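Local coordinates for protein soluble lytic murein transglycosylase (Escherichia coli, PDB 1QSA) that cleaves the beta-1,4-glycosidic bonds between N-acetylmuramic acid and N-acetylglucosamine in peptidoglycan, leaving a 1,6-anhydro bond in the muramic acid residue, at residues A475-A480 and R585-N590; N543-S548 and N590-D595; Q468-A473 and S532-V537. All coordinates share one frame; numbering follows the deposited sequence.

Contact 1 (A475-A480 and R585-N590). With SO4 (sulfate ion), chain H.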
loop_
_atom_site.group_PDB
_atom_site.type_symbol
_atom_site.label_atom_id
_atom_site.label_comp_id
_atom_site.label_asym_id
_atom_site.label_seq_id
_atom_site.Cartn_x
_atom_site.Cartn_y
_atom_site.Cartn_z
ATOM N N ALA A 475 -13.461 -4.358 8.575
ATOM C CA ALA A 475 -12.258 -4.844 9.259
ATOM C C ALA A 475 -11.366 -5.680 8.332
ATOM O O ALA A 475 -10.138 -5.534 8.327
ATOM C CB ALA A 475 -12.653 -5.653 10.488
ATOM N N ARG A 476 -11.990 -6.545 7.527
ATOM C CA ARG A 476 -11.254 -7.392 6.590
ATOM C C ARG A 476 -10.458 -6.525 5.608
ATOM O O ARG A 476 -9.280 -6.776 5.355
ATOM C CB ARG A 476 -12.230 -8.312 5.846
ATOM C CG ARG A 476 -11.636 -9.032 4.626
ATOM C CD ARG A 476 -10.512 -9.983 5.000
ATOM N NE ARG A 476 -10.022 -10.719 3.833
ATOM C CZ ARG A 476 -9.203 -10.227 2.913
ATOM N NH1 ARG A 476 -8.731 -8.990 3.032
ATOM N NH2 ARG A 476 -8.809 -10.997 1.897
ATOM N N GLN A 477 -11.094 -5.469 5.105
ATOM C CA GLN A 477 -10.438 -4.564 4.173
ATOM C C GLN A 477 -9.312 -3.795 4.855
ATOM O O GLN A 477 -8.218 -3.666 4.300
ATOM C CB GLN A 477 -11.450 -3.572 3.585
ATOM C CG GLN A 477 -10.827 -2.326 2.936
ATOM C CD GLN A 477 -9.981 -2.639 1.723
ATOM O OE1 GLN A 477 -10.247 -3.588 0.989
ATOM N NE2 GLN A 477 -8.944 -1.841 1.503
ATOM N N GLU A 478 -9.583 -3.320 6.067
ATOM C CA GLU A 478 -8.610 -2.502 6.796
ATOM C C GLU A 478 -7.340 -3.205 7.268
ATOM O O GLU A 478 -6.219 -2.738 7.009
ATOM C CB GLU A 478 -9.281 -1.837 8.018
ATOM C CG GLU A 478 -10.352 -0.782 7.683
ATOM C CD GLU A 478 -9.777 0.480 7.045
ATOM O OE1 GLU A 478 -8.546 0.560 6.845
ATOM O OE2 GLU A 478 -10.567 1.413 6.762
ATOM N N SER A 479 -7.509 -4.363 7.901
ATOM C CA SER A 479 -6.373 -5.063 8.508
ATOM C C SER A 479 -6.051 -6.467 8.026
ATOM O O SER A 479 -5.051 -7.047 8.481
ATOM C CB SER A 479 -6.640 -5.174 10.005
ATOM O OG SER A 479 -7.757 -6.026 10.217
ATOM N N ALA A 480 -6.904 -7.030 7.173
ATOM C CA ALA A 480 -6.727 -8.411 6.716
ATOM C C ALA A 480 -6.661 -9.321 7.959
ATOM O O ALA A 480 -5.975 -10.351 7.995
ATOM C CB ALA A 480 -5.489 -8.571 5.816
ATOM N N ARG A 585 -12.339 4.819 -4.095
ATOM C CA ARG A 585 -13.164 4.096 -5.063
ATOM C C ARG A 585 -12.904 2.588 -4.926
ATOM O O ARG A 585 -13.839 1.781 -4.850
ATOM C CB ARG A 585 -12.826 4.578 -6.476
ATOM C CG ARG A 585 -13.726 4.022 -7.548
ATOM C CD ARG A 585 -13.455 4.707 -8.887
ATOM N NE ARG A 585 -12.101 4.515 -9.400
ATOM C CZ ARG A 585 -11.192 5.480 -9.550
ATOM N NH1 ARG A 585 -11.467 6.731 -9.215
ATOM N NH2 ARG A 585 -9.995 5.194 -10.043
ATOM N N GLY A 586 -11.628 2.210 -4.859
ATOM C CA GLY A 586 -11.282 0.805 -4.709
ATOM C C GLY A 586 -11.723 0.243 -3.361
ATOM O O GLY A 586 -12.147 -0.918 -3.264
ATOM N N TYR A 587 -11.623 1.063 -2.322
ATOM C CA TYR A 587 -12.032 0.678 -0.966
ATOM C C TYR A 587 -13.530 0.329 -0.947
ATOM O O TYR A 587 -13.934 -0.713 -0.414
ATOM C CB TYR A 587 -11.751 1.858 -0.027
ATOM C CG TYR A 587 -12.061 1.629 1.437
ATOM C CD1 TYR A 587 -13.327 1.901 1.955
ATOM C CD2 TYR A 587 -11.076 1.183 2.311
ATOM C CE1 TYR A 587 -13.609 1.737 3.313
ATOM C CE2 TYR A 587 -11.340 1.015 3.678
ATOM C CZ TYR A 587 -12.609 1.296 4.168
ATOM O OH TYR A 587 -12.883 1.179 5.506
ATOM N N VAL A 588 -14.352 1.201 -1.530
ATOM C CA VAL A 588 -15.800 1.001 -1.552
ATOM C C VAL A 588 -16.160 -0.277 -2.315
ATOM O O VAL A 588 -16.965 -1.074 -1.839
ATOM C CB VAL A 588 -16.523 2.236 -2.128
ATOM C CG1 VAL A 588 -18.009 1.969 -2.268
ATOM C CG2 VAL A 588 -16.300 3.421 -1.186
ATOM N N LYS A 589 -15.528 -0.475 -3.467
ATOM C CA LYS A 589 -15.766 -1.676 -4.269
ATOM C C LYS A 589 -15.419 -2.928 -3.465
ATOM O O LYS A 589 -16.199 -3.878 -3.413
ATOM C CB LYS A 589 -14.938 -1.627 -5.552
ATOM C CG LYS A 589 -15.429 -0.577 -6.543
ATOM C CD LYS A 589 -14.560 -0.561 -7.776
ATOM C CE LYS A 589 -15.072 0.451 -8.796
ATOM N NZ LYS A 589 -14.126 0.522 -9.973
ATOM N N ASN A 590 -14.255 -2.918 -2.829
ATOM C CA ASN A 590 -13.844 -4.062 -2.019
ATOM C C ASN A 590 -14.816 -4.327 -0.868
ATOM O O ASN A 590 -15.263 -5.445 -0.668
ATOM C CB ASN A 590 -12.449 -3.833 -1.420
ATOM C CG ASN A 590 -11.336 -4.030 -2.425
ATOM O OD1 ASN A 590 -11.554 -4.523 -3.542
ATOM N ND2 ASN A 590 -10.121 -3.675 -2.023
HETATM S S SO4 H . -7.051 -9.416 -0.717
HETATM O O1 SO4 H . -8.470 -9.308 -1.111
HETATM O O2 SO4 H . -6.260 -8.402 -1.439
HETATM O O3 SO4 H . -6.931 -9.191 0.733
HETATM O O4 SO4 H . -6.556 -10.760 -1.051
#

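Contact 2 (N543-S548 and N590-D595)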
loop_
_atom_site.group_PDB
_atom_site.type_symbol
_atom_site.label_atom_id
_atom_site.label_comp_id
_atom_site.label_asym_id
_atom_site.label_seq_id
_atom_site.Cartn_x
_atom_site.Cartn_y
_atom_site.Cartn_z
ATOM N N ASN A 543 -27.985 5.340 6.468
ATOM C CA ASN A 543 -27.854 3.886 6.454
ATOM C C ASN A 543 -27.516 3.341 5.067
ATOM O O ASN A 543 -27.989 2.276 4.665
ATOM C CB ASN A 543 -29.139 3.233 6.996
ATOM C CG ASN A 543 -29.330 3.448 8.497
ATOM O OD1 ASN A 543 -28.691 4.309 9.110
ATOM N ND2 ASN A 543 -30.230 2.667 9.091
ATOM N N ASN A 544 -26.609 4.035 4.390
ATOM C CA ASN A 544 -26.174 3.650 3.049
ATOM C C ASN A 544 -24.695 3.261 3.119
ATOM O O ASN A 544 -23.859 4.081 3.481
ATOM C CB ASN A 544 -26.401 4.838 2.107
ATOM C CG ASN A 544 -25.989 4.540 0.684
ATOM O OD1 ASN A 544 -24.813 4.283 0.414
ATOM N ND2 ASN A 544 -26.949 4.601 -0.245
ATOM N N ARG A 545 -24.391 2.010 2.783
ATOM C CA ARG A 545 -23.028 1.489 2.868
ATOM C C ARG A 545 -22.033 2.105 1.894
ATOM O O ARG A 545 -20.828 2.085 2.141
ATOM C CB ARG A 545 -23.024 -0.036 2.786
ATOM C CG ARG A 545 -23.737 -0.696 3.983
ATOM C CD ARG A 545 -23.916 -2.194 3.734
ATOM N NE ARG A 545 -24.535 -2.371 2.420
ATOM C CZ ARG A 545 -24.061 -3.154 1.455
ATOM N NH1 ARG A 545 -23.017 -3.951 1.671
ATOM N NH2 ARG A 545 -24.682 -3.183 0.276
ATOM N N ILE A 546 -22.520 2.664 0.791
ATOM C CA ILE A 546 -21.596 3.308 -0.139
ATOM C C ILE A 546 -21.056 4.558 0.560
ATOM O O ILE A 546 -19.843 4.780 0.611
ATOM C CB ILE A 546 -22.305 3.696 -1.473
ATOM C CG1 ILE A 546 -22.671 2.419 -2.245
ATOM C CG2 ILE A 546 -21.406 4.615 -2.317
ATOM C CD1 ILE A 546 -23.545 2.668 -3.485
ATOM N N PHE A 547 -21.971 5.352 1.122
ATOM C CA PHE A 547 -21.588 6.581 1.823
ATOM C C PHE A 547 -20.778 6.325 3.089
ATOM O O PHE A 547 -19.757 6.979 3.310
ATOM C CB PHE A 547 -22.823 7.423 2.179
ATOM C CG PHE A 547 -23.683 7.796 0.995
ATOM C CD1 PHE A 547 -23.139 7.903 -0.273
ATOM C CD2 PHE A 547 -25.054 8.033 1.164
ATOM C CE1 PHE A 547 -23.934 8.240 -1.366
ATOM C CE2 PHE A 547 -25.862 8.371 0.078
ATOM C CZ PHE A 547 -25.300 8.476 -1.189
ATOM N N SER A 548 -21.191 5.357 3.908
ATOM C CA SER A 548 -20.458 5.098 5.142
ATOM C C SER A 548 -19.065 4.541 4.888
ATOM O O SER A 548 -18.128 4.872 5.607
ATOM C CB SER A 548 -21.238 4.180 6.095
ATOM O OG SER A 548 -21.584 2.971 5.456
ATOM N N ASN A 590 -14.255 -2.918 -2.829
ATOM C CA ASN A 590 -13.844 -4.062 -2.019
ATOM C C ASN A 590 -14.816 -4.327 -0.868
ATOM O O ASN A 590 -15.263 -5.445 -0.668
ATOM C CB ASN A 590 -12.449 -3.833 -1.420
ATOM C CG ASN A 590 -11.336 -4.030 -2.425
ATOM O OD1 ASN A 590 -11.554 -4.523 -3.542
ATOM N ND2 ASN A 590 -10.121 -3.675 -2.023
ATOM N N VAL A 591 -15.139 -3.289 -0.108
ATOM C CA VAL A 591 -16.006 -3.480 1.051
ATOM C C VAL A 591 -17.385 -4.038 0.681
ATOM O O VAL A 591 -17.898 -4.931 1.363
ATOM C CB VAL A 591 -16.094 -2.187 1.898
ATOM C CG1 VAL A 591 -17.155 -2.332 2.994
ATOM C CG2 VAL A 591 -14.716 -1.876 2.518
ATOM N N LEU A 592 -17.960 -3.552 -0.422
ATOM C CA LEU A 592 -19.258 -4.049 -0.876
ATOM C C LEU A 592 -19.146 -5.517 -1.316
ATOM O O LEU A 592 -20.008 -6.327 -0.954
ATOM C CB LEU A 592 -19.816 -3.181 -2.005
ATOM C CG LEU A 592 -20.143 -1.736 -1.589
ATOM C CD1 LEU A 592 -20.558 -0.952 -2.831
ATOM C CD2 LEU A 592 -21.210 -1.676 -0.526
ATOM N N ALA A 593 -18.070 -5.875 -2.026
ATOM C CA ALA A 593 -17.878 -7.266 -2.435
ATOM C C ALA A 593 -17.671 -8.151 -1.192
ATOM O O ALA A 593 -18.286 -9.227 -1.075
ATOM C CB ALA A 593 -16.682 -7.387 -3.376
ATOM N N TYR A 594 -16.904 -7.656 -0.221
ATOM C CA TYR A 594 -16.612 -8.423 1.002
ATOM C C TYR A 594 -17.842 -8.624 1.881
ATOM O O TYR A 594 -18.013 -9.681 2.496
ATOM C CB TYR A 594 -15.514 -7.753 1.816
ATOM C CG TYR A 594 -14.149 -7.660 1.156
ATOM C CD1 TYR A 594 -13.883 -8.231 -0.099
ATOM C CD2 TYR A 594 -13.117 -6.968 1.794
ATOM C CE1 TYR A 594 -12.610 -8.107 -0.700
ATOM C CE2 TYR A 594 -11.858 -6.837 1.208
ATOM C CZ TYR A 594 -11.617 -7.405 -0.035
ATOM O OH TYR A 594 -10.402 -7.218 -0.625
ATOM N N ASP A 595 -18.699 -7.608 1.937
ATOM C CA ASP A 595 -19.928 -7.698 2.731
ATOM C C ASP A 595 -20.787 -8.832 2.133
ATOM O O ASP A 595 -21.328 -9.656 2.871
ATOM C CB ASP A 595 -20.671 -6.348 2.738
ATOM C CG ASP A 595 -21.712 -6.263 3.842
ATOM O OD1 ASP A 595 -21.893 -7.269 4.549
ATOM O OD2 ASP A 595 -22.341 -5.200 4.024
HETATM O O HOH W 1 -22.611 -5.922 -0.462
#

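Contact 3 (Q468-A473 and S532-V537). With SO4 (sulfate ion), chain L.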
loop_
_atom_site.group_PDB
_atom_site.type_symbol
_atom_site.label_atom_id
_atom_site.label_comp_id
_atom_site.label_asym_id
_atom_site.label_seq_id
_atom_site.Cartn_x
_atom_site.Cartn_y
_atom_site.Cartn_z
ATOM N N GLN A 468 -23.746 -6.799 11.113
ATOM C CA GLN A 468 -22.522 -7.469 11.580
ATOM C C GLN A 468 -21.596 -7.768 10.389
ATOM O O GLN A 468 -20.396 -7.519 10.456
ATOM C CB GLN A 468 -22.854 -8.774 12.297
ATOM C CG GLN A 468 -21.616 -9.424 12.927
ATOM C CD GLN A 468 -21.892 -10.817 13.450
ATOM O OE1 GLN A 468 -23.001 -11.109 13.894
ATOM N NE2 GLN A 468 -20.887 -11.684 13.401
ATOM N N SER A 469 -22.165 -8.279 9.300
ATOM C CA SER A 469 -21.406 -8.609 8.093
ATOM C C SER A 469 -20.654 -7.392 7.551
ATOM O O SER A 469 -19.512 -7.504 7.100
ATOM C CB SER A 469 -22.352 -9.168 7.016
ATOM O OG SER A 469 -23.282 -8.177 6.580
ATOM N N TYR A 470 -21.298 -6.235 7.632
ATOM C CA TYR A 470 -20.718 -4.996 7.144
ATOM C C TYR A 470 -19.508 -4.571 7.982
ATOM O O TYR A 470 -18.476 -4.184 7.422
ATOM C CB TYR A 470 -21.786 -3.902 7.092
ATOM C CG TYR A 470 -21.250 -2.577 6.635
ATOM C CD1 TYR A 470 -20.535 -2.469 5.432
ATOM C CD2 TYR A 470 -21.403 -1.433 7.424
ATOM C CE1 TYR A 470 -19.975 -1.247 5.030
ATOM C CE2 TYR A 470 -20.854 -0.214 7.033
ATOM C CZ TYR A 470 -20.143 -0.129 5.841
ATOM O OH TYR A 470 -19.575 1.077 5.479
ATOM N N ALA A 471 -19.640 -4.618 9.311
ATOM C CA ALA A 471 -18.517 -4.274 10.203
ATOM C C ALA A 471 -17.340 -5.216 9.926
ATOM O O ALA A 471 -16.178 -4.796 9.879
ATOM C CB ALA A 471 -18.934 -4.375 11.656
ATOM N N MET A 472 -17.647 -6.490 9.702
ATOM C CA MET A 472 -16.626 -7.478 9.386
ATOM C C MET A 472 -15.941 -7.201 8.047
ATOM O O MET A 472 -14.723 -7.343 7.945
ATOM C CB MET A 472 -17.214 -8.889 9.445
ATOM C CG MET A 472 -17.560 -9.269 10.877
ATOM S SD MET A 472 -18.405 -10.840 11.062
ATOM C CE MET A 472 -17.019 -12.002 10.992
ATOM N N ALA A 473 -16.707 -6.767 7.046
ATOM C CA ALA A 473 -16.155 -6.431 5.729
ATOM C C ALA A 473 -15.163 -5.276 5.870
ATOM O O ALA A 473 -14.107 -5.279 5.239
ATOM C CB ALA A 473 -17.273 -6.031 4.761
ATOM N N SER A 532 -18.439 1.785 16.659
ATOM C CA SER A 532 -19.073 3.035 17.066
ATOM C C SER A 532 -18.883 4.117 15.988
ATOM O O SER A 532 -19.860 4.714 15.538
ATOM C CB SER A 532 -18.554 3.516 18.420
ATOM O OG SER A 532 -19.091 2.712 19.456
ATOM N N TYR A 533 -17.655 4.303 15.499
ATOM C CA TYR A 533 -17.444 5.319 14.460
ATOM C C TYR A 533 -18.164 4.930 13.166
ATOM O O TYR A 533 -18.789 5.772 12.507
ATOM C CB TYR A 533 -15.956 5.540 14.190
ATOM C CG TYR A 533 -15.714 6.736 13.280
ATOM C CD1 TYR A 533 -16.044 8.029 13.699
ATOM C CD2 TYR A 533 -15.264 6.560 11.971
ATOM C CE1 TYR A 533 -15.943 9.122 12.822
ATOM C CE2 TYR A 533 -15.159 7.652 11.087
ATOM C CZ TYR A 533 -15.507 8.917 11.519
ATOM O OH TYR A 533 -15.481 9.977 10.627
ATOM N N LEU A 534 -18.107 3.643 12.820
ATOM C CA LEU A 534 -18.762 3.157 11.603
ATOM C C LEU A 534 -20.272 3.395 11.687
ATOM O O LEU A 534 -20.888 3.863 10.725
ATOM C CB LEU A 534 -18.445 1.673 11.405
ATOM C CG LEU A 534 -18.899 1.044 10.075
ATOM C CD1 LEU A 534 -18.255 1.759 8.886
ATOM C CD2 LEU A 534 -18.562 -0.442 10.075
ATOM N N GLN A 535 -20.854 3.140 12.860
ATOM C CA GLN A 535 -22.287 3.375 13.072
ATOM C C GLN A 535 -22.592 4.878 12.943
ATOM O O GLN A 535 -23.612 5.267 12.373
ATOM C CB GLN A 535 -22.706 2.860 14.461
ATOM C CG GLN A 535 -24.092 3.322 14.931
ATOM C CD GLN A 535 -25.237 2.904 14.028
ATOM O OE1 GLN A 535 -25.213 1.843 13.405
ATOM N NE2 GLN A 535 -26.269 3.736 13.982
ATOM N N TYR A 536 -21.679 5.718 13.431
ATOM C CA TYR A 536 -21.845 7.165 13.349
ATOM C C TYR A 536 -21.950 7.625 11.888
ATOM O O TYR A 536 -22.912 8.307 11.530
ATOM C CB TYR A 536 -20.689 7.884 14.061
ATOM C CG TYR A 536 -20.591 9.371 13.759
ATOM C CD1 TYR A 536 -21.608 10.256 14.111
ATOM C CD2 TYR A 536 -19.478 9.882 13.098
ATOM C CE1 TYR A 536 -21.508 11.633 13.804
ATOM C CE2 TYR A 536 -19.375 11.235 12.792
ATOM C CZ TYR A 536 -20.382 12.100 13.147
ATOM O OH TYR A 536 -20.235 13.440 12.858
ATOM N N VAL A 537 -20.993 7.241 11.044
ATOM C CA VAL A 537 -21.059 7.666 9.639
ATOM C C VAL A 537 -22.213 6.978 8.893
ATOM O O VAL A 537 -22.788 7.546 7.965
ATOM C CB VAL A 537 -19.695 7.532 8.885
ATOM C CG1 VAL A 537 -18.662 8.499 9.489
ATOM C CG2 VAL A 537 -19.183 6.114 8.911
HETATM S S SO4 L . -27.413 -7.978 11.623
HETATM O O1 SO4 L . -26.117 -7.616 12.221
HETATM O O2 SO4 L . -27.201 -8.620 10.315
HETATM O O3 SO4 L . -28.123 -8.916 12.511
HETATM O O4 SO4 L . -28.233 -6.767 11.434
#

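Contact 1 (A475-A480 and R585-N590)
Gln477 and Glu478, in the last turn of helix 468-479, meet Tyr587 and Asn590 of helix 582-601 in the lysozyme-like catalytic fold of this enzyme, where Glu478 is the predicted active-site residue. The two short segments run at 138° to each other, and their axes come no closer than 10.5 Å, so side chains rather than backbones span the gap. Two hydrogen bonds cross it. The Tyr587 hydroxyl donates to Glu478, OH to OE2 being 2.6 Å; it meets that oxygen from above the carboxylate plane, whereas the carboxylate itself sits at the edge of the tyrosine ring, close to the ring plane. The second bond runs in the same direction, between amides: Asn590 ND2 donates to Gln477 OE1 over 3.0 Å, with an N-H...O angle of 145° and the donor tilted out of the carbonyl plane. Packing joins the two bonds. Gln477 CG, anti to the backbone N (chi1 162°), lies 3.5 Å from Tyr587 CE2, and the bend beyond it at chi2 carries OE1 to Asn590. With an alanine in place of Gln477, Asn590 ND2 would probably lose this acceptor and the Tyr587 ring its methylene neighbour, leaving the ring that serves Glu478 freer to shift. Tyr552 of helix 545-554 touches both Glu478 and Tyr587, and a glycerol, probably from the crystallisation liquor, lies near Glu478, consistent with an accessible pocket. To one side, Arg476 hydrogen-bonds a sulfate of probably the same origin. Arg448 NH2 also binds this sulfate, and the Arg448 carbonyl accepts from Arg476 NE. The Arg476 guanidinium meets the anion at its edge, NH1 and NH2 both donating to the single sulfate oxygen O3, each at 2.9 Å.

Contact 2 (N543-S548 and N590-D595)
Arg545, in the first turn of helix 545-554, forms a buried salt bridge with Asp595 of helix 582-601, its NH1 lying 2.7 Å from Asp595 OD2. The bond is single and somewhat bent, with an N-H...O angle of 138°: the nitrogen reaches the oxygen on its anti side and out of the carboxylate plane, and the guanidinium and carboxylate planes stand 63° apart. The arginine chain bends at chi3 (-51°), bringing NH1 to the carboxylate while one guanidinium face settles on Leu592, whose CD2 is 3.6 Å from NH1. The other leucine methyl, CD1, packs 4.0 Å from Ile546 CG1, adding an apolar patch beside the ionic one. NH1 has a further partner, a water that accepts from it at 2.9 Å and donates to the carbonyl oxygen of Leu592 at 2.7 Å; this water thus ties the arginine to the backbone of the opposing helix.

Outside this first shell, Asp595 OD1 is held by Ser469 OG, and Arg545 NH2 binds both Glu613 OE1 and the Leu608 carbonyl, so each ionic group has its orientation fixed from a second direction. Asn544 sets the start of the arginine's own helix as its N-cap: OD1 accepts from Phe547 N at 3.1 Å and, weakly, from Ile546 N.

The buried arginine is therefore paired with two carboxylates, Asp595 and Glu613, whose negative charge probably stabilises its positive one, and the guanidinium in turn is likely to keep Asp595 ionised away from bulk solvent.

Contact 3 (Q468-A473 and S532-V537)
The phenol ring of Tyr470 is the one flat group at work here, and Leu534 approaches it at a slant, its forked end spanning the CE2 side of the ring. Methyl CD1 lies 3.8 Å from Tyr470 CE2 and 3.7 Å from Tyr470 OH; methyl CD2 is likewise 3.8 Å from Tyr470 CE2, so the ring carbon is touched by both branches. CD2 also settles on the backbone of the next residue, 3.8 Å from Ala471 CA, with Ala471 CB farther off at 4.3 Å. The leucine chain reaches across with CG anti to its own backbone N (chi1 -172°), and chi2 near 60° sets both methyls against the ring, CD1 toward the hydroxyl end and CD2 also reaching Ala471. No hydrogen bond joins the two segments: this is purely apolar packing, one leucine against two consecutive residues of a helix, and the small Ala471 lets Leu534 come up to the main chain. The phenol oxygen finds its polar partners on helix 545-554, in the hydroxyls of Ser549 and Ser548.

At the N-terminal end of helix 468-479, the backbone N of Gln468 donates to sulfate oxygen O1 at 2.7 Å, the anion probably coming from the crystallisation liquor.

Within the all-helical, lysozyme-like domain, the contact places helix 523-540 against helix 468-479, about 8 Å from the Glu478 side chain as measured from that of Leu534. Tyr470 also packs on Val591 and Asp595 of helix 582-601; Met472 faces Phe457 of helix 454-461, and Ser532 rests on Thr505 and Phe509 of helix 499-509.

Overall arrangement
From the N-terminal side, helix 468-479 opens contact 3 and then, about two turns further on, contact 1. Contact 3 closes first, at 532-537, a loop with 58 residues between its segments. Contact 2 opens next at 543-548; contact 1 closes at 585-590 after 104 intervening residues, and contact 2 at 590-595 after 41. Contact 1 thus crosses both others, whereas contacts 3 and 2 follow in series. Helix 582-601 carries the closing segments of contacts 1 and 2, which share Asn590. Hydrogen bonds from helix 468-479 to helices 545-554 and 582-601 probably link contacts 3 and 2, and contact 3 adds helix 523-540, tying together four helices of the catalytic domain.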